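Local coordinates for protein GDP-L-fucose synthase (PDB 7CXT) that probably reduces the C4 keto group of GDP-6-OMe-4-keto-L-xylo-heptose with NADPH, as an oxidoreductase of the NAD(P)-dependent epimerase/dehydratase family, at residues 162-167 and 272-277. Numbering follows the deposited sequence.
With NDP (NADPH dihydro-nicotinamide-adenine-dinucleotide phosphate), chain C.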
loop_
_atom_site.group_PDB
_atom_site.type_symbol
_atom_site.label_atom_id
_atom_site.label_comp_id
_atom_site.label_asym_id
_atom_site.label_seq_id
_atom_site.Cartn_x
_atom_site.Cartn_y
_atom_site.Cartn_z
ATOM N N THR A 162 14.241 -0.918 -4.129
ATOM C CA THR A 162 13.701 0.405 -3.842
ATOM C C THR A 162 14.791 1.310 -3.292
ATOM O O THR A 162 15.466 0.962 -2.315
ATOM C CB THR A 162 12.542 0.309 -2.844
ATOM O OG1 THR A 162 11.495 -0.474 -3.425
ATOM C CG2 THR A 162 12.001 1.706 -2.492
ATOM N N LEU A 163 14.952 2.472 -3.913
ATOM C CA LEU A 163 15.873 3.502 -3.456
ATOM C C LEU A 163 15.044 4.699 -3.020
ATOM O O LEU A 163 14.216 5.199 -3.796
ATOM C CB LEU A 163 16.857 3.904 -4.563
ATOM C CG LEU A 163 17.627 2.745 -5.207
ATOM C CD1 LEU A 163 18.563 3.230 -6.334
ATOM C CD2 LEU A 163 18.417 1.989 -4.141
ATOM N N VAL A 164 15.243 5.148 -1.785
ATOM C CA VAL A 164 14.385 6.166 -1.181
ATOM C C VAL A 164 15.150 7.477 -1.091
ATOM O O VAL A 164 16.251 7.519 -0.527
ATOM C CB VAL A 164 13.898 5.723 0.210
ATOM C CG1 VAL A 164 12.818 6.669 0.710
ATOM C CG2 VAL A 164 13.414 4.276 0.149
ATOM N N LEU A 165 14.548 8.558 -1.595
ATOM C CA LEU A 165 15.209 9.859 -1.579
ATOM C C LEU A 165 14.268 10.933 -1.051
ATOM O O LEU A 165 13.047 10.737 -0.980
ATOM C CB LEU A 165 15.707 10.274 -2.966
ATOM C CG LEU A 165 14.586 10.463 -3.996
ATOM C CD1 LEU A 165 14.950 11.595 -4.934
ATOM C CD2 LEU A 165 14.351 9.175 -4.778
ATOM N N ASN A 166 14.857 12.081 -0.670
ATOM C CA ASN A 166 14.074 13.196 -0.131
ATOM C C ASN A 166 13.740 14.271 -1.165
ATOM O O ASN A 166 12.611 14.307 -1.653
ATOM C CB ASN A 166 14.778 13.806 1.076
ATOM C CG ASN A 166 14.501 13.021 2.344
ATOM O OD1 ASN A 166 13.367 12.575 2.566
ATOM N ND2 ASN A 166 15.533 12.790 3.147
ATOM N N ASN A 167 14.655 15.178 -1.480
ATOM C CA ASN A 167 14.395 16.234 -2.457
ATOM C C ASN A 167 15.316 16.052 -3.650
ATOM O O ASN A 167 16.527 15.883 -3.484
ATOM C CB ASN A 167 14.611 17.641 -1.887
ATOM C CG ASN A 167 13.655 17.975 -0.772
ATOM O OD1 ASN A 167 13.997 17.870 0.414
ATOM N ND2 ASN A 167 12.456 18.374 -1.134
ATOM N N ASN A 272 12.702 -4.534 5.531
ATOM C CA ASN A 272 13.345 -3.233 5.321
ATOM C C ASN A 272 14.558 -3.360 4.399
ATOM O O ASN A 272 15.671 -2.945 4.731
ATOM C CB ASN A 272 13.745 -2.568 6.644
ATOM C CG ASN A 272 12.562 -2.399 7.624
ATOM O OD1 ASN A 272 12.695 -2.684 8.810
ATOM N ND2 ASN A 272 11.429 -1.920 7.131
ATOM N N THR A 273 14.346 -3.964 3.232
ATOM C CA THR A 273 15.413 -4.114 2.253
ATOM C C THR A 273 15.435 -2.984 1.217
ATOM O O THR A 273 16.183 -3.068 0.240
ATOM C CB THR A 273 15.320 -5.484 1.576
ATOM O OG1 THR A 273 14.006 -5.682 1.037
ATOM C CG2 THR A 273 15.590 -6.607 2.602
ATOM N N HIS A 274 14.636 -1.937 1.407
ATOM C CA HIS A 274 14.807 -0.700 0.647
ATOM C C HIS A 274 16.089 -0.000 1.099
ATOM O O HIS A 274 16.649 -0.309 2.146
ATOM C CB HIS A 274 13.605 0.226 0.821
ATOM C CG HIS A 274 13.291 0.548 2.251
ATOM N ND1 HIS A 274 12.679 -0.351 3.101
ATOM C CD2 HIS A 274 13.519 1.666 2.986
ATOM C CE1 HIS A 274 12.540 0.199 4.293
ATOM N NE2 HIS A 274 13.031 1.425 4.250
ATOM N N ILE A 275 16.610 0.887 0.254
ATOM C CA ILE A 275 17.880 1.550 0.525
ATOM C C ILE A 275 17.673 3.053 0.412
ATOM O O ILE A 275 17.121 3.530 -0.583
ATOM C CB ILE A 275 18.983 1.085 -0.448
ATOM C CG1 ILE A 275 18.916 -0.429 -0.686
ATOM C CG2 ILE A 275 20.365 1.504 0.072
ATOM C CD1 ILE A 275 19.810 -0.891 -1.878
ATOM N N ASN A 276 18.079 3.793 1.445
ATOM C CA ASN A 276 18.073 5.245 1.351
ATOM C C ASN A 276 19.207 5.705 0.457
ATOM O O ASN A 276 20.310 5.153 0.504
ATOM C CB ASN A 276 18.234 5.885 2.725
ATOM C CG ASN A 276 17.087 5.594 3.643
ATOM O OD1 ASN A 276 15.936 5.439 3.207
ATOM N ND2 ASN A 276 17.374 5.560 4.943
ATOM N N ILE A 277 18.947 6.753 -0.322
ATOM C CA ILE A 277 19.965 7.395 -1.134
ATOM C C ILE A 277 19.878 8.885 -0.855
ATOM O O ILE A 277 18.848 9.402 -0.417
ATOM C CB ILE A 277 19.814 7.099 -2.651
ATOM C CG1 ILE A 277 18.490 7.655 -3.208
ATOM C CG2 ILE A 277 19.969 5.613 -2.928
ATOM C CD1 ILE A 277 18.356 7.516 -4.757
HETATM P PA NDP C . 8.476 14.004 -12.089
HETATM O O1A NDP C . 7.143 14.325 -11.511
HETATM O O2A NDP C . 9.505 15.078 -12.320
HETATM O O5B NDP C . 8.249 13.250 -13.531
HETATM C C5B NDP C . 7.363 12.215 -13.288
HETATM C C4B NDP C . 7.092 11.564 -14.661
HETATM O O4B NDP C . 6.065 10.584 -14.549
HETATM C C3B NDP C . 6.622 12.679 -15.634
HETATM O O3B NDP C . 7.344 12.598 -16.836
HETATM C C2B NDP C . 5.142 12.278 -15.886
HETATM O O2B NDP C . 4.745 12.466 -17.126
HETATM C C1B NDP C . 5.245 10.740 -15.666
HETATM N N9A NDP C . 3.943 10.177 -15.363
HETATM C C8A NDP C . 3.087 10.468 -14.269
HETATM N N7A NDP C . 1.955 9.770 -14.297
HETATM C C5A NDP C . 2.069 8.978 -15.487
HETATM C C6A NDP C . 1.215 8.037 -16.082
HETATM N N6A NDP C . -0.023 7.708 -15.542
HETATM N N1A NDP C . 1.565 7.404 -17.216
HETATM C C2A NDP C . 2.791 7.756 -17.745
HETATM N N3A NDP C . 3.706 8.613 -17.311
HETATM C C4A NDP C . 3.301 9.233 -16.147
HETATM O O3 NDP C . 9.001 12.819 -11.062
HETATM P PN NDP C . 10.509 13.036 -10.535
HETATM O O1N NDP C . 10.541 14.218 -9.646
HETATM O O2N NDP C . 11.629 12.695 -11.496
HETATM O O5D NDP C . 10.673 11.776 -9.325
HETATM C C5D NDP C . 10.816 10.540 -9.895
HETATM C C4D NDP C . 10.826 9.529 -8.756
HETATM O O4D NDP C . 11.574 10.086 -7.637
HETATM C C3D NDP C . 9.354 9.332 -8.227
HETATM O O3D NDP C . 9.211 8.024 -7.801
HETATM C C2D NDP C . 9.298 10.289 -7.026
HETATM O O2D NDP C . 8.394 9.889 -6.029
HETATM C C1D NDP C . 10.728 10.086 -6.489
HETATM N N1N NDP C . 11.076 11.203 -5.615
HETATM C C2N NDP C . 11.319 12.484 -6.122
HETATM C C3N NDP C . 11.357 13.551 -5.244
HETATM C C7N NDP C . 11.594 14.904 -5.751
HETATM O O7N NDP C . 11.820 15.889 -5.023
HETATM N N7N NDP C . 11.534 15.096 -7.127
HETATM C C4N NDP C . 11.141 13.388 -3.796
HETATM C C5N NDP C . 11.165 11.978 -3.374
HETATM C C6N NDP C . 11.136 10.978 -4.252
HETATM P P2B NDP C . 4.001 14.081 -17.482
HETATM O O1X NDP C . 5.228 14.919 -17.329
HETATM O O2X NDP C . 3.507 13.804 -18.906
HETATM O O3X NDP C . 2.981 14.125 -16.382
HETATM O O HOH W 1 14.396 -2.827 -1.950
HETATM O O HOH W 2 17.888 11.769 -0.148
#
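Leu163 pairs with Ile275 and Val164 with Asn276 in parallel register, joining 162-165 to the short strand 275-276, the outermost of the Rossmann-fold sheet within this chain. Three backbone hydrogen bonds tie them: Ile275 N to Thr162 O (2.8 Å), Val164 N to Ile275 O (2.8 Å) and Ile277 N to Val164 O, the straightest at 171°. Waters continue the pairing at both ends, one joining Thr162 N to Thr273 O, the other Asn166 N to Ile277 O.

On one face Leu163 and Ile275 lie side by side, CD2 against CB at 3.8 Å. Ile277 holds CG1 between its own N and carbonyl carbon (chi1 63°); this branch meets Leu165 CB at 3.8 Å while CG2 reaches Leu163 CB. Helix 245-258 covers this apolar face. On the other, Val164 CB touches Asn276 OD1 at 3.6 Å, an oxygen that Tyr113 OH hydrogen-bonds, and Val164 CG2 approaches His274 CD2 obliquely.

Leu165 CG sits 3.5 Å from C6N of the NADPH nicotinamide, with its methyls also against the ring. Segment 275-277, hydrogen-bonded directly to 162-165, thus probably fixes the course of the strand whose C-terminal end packs on the cofactor's reactive ring.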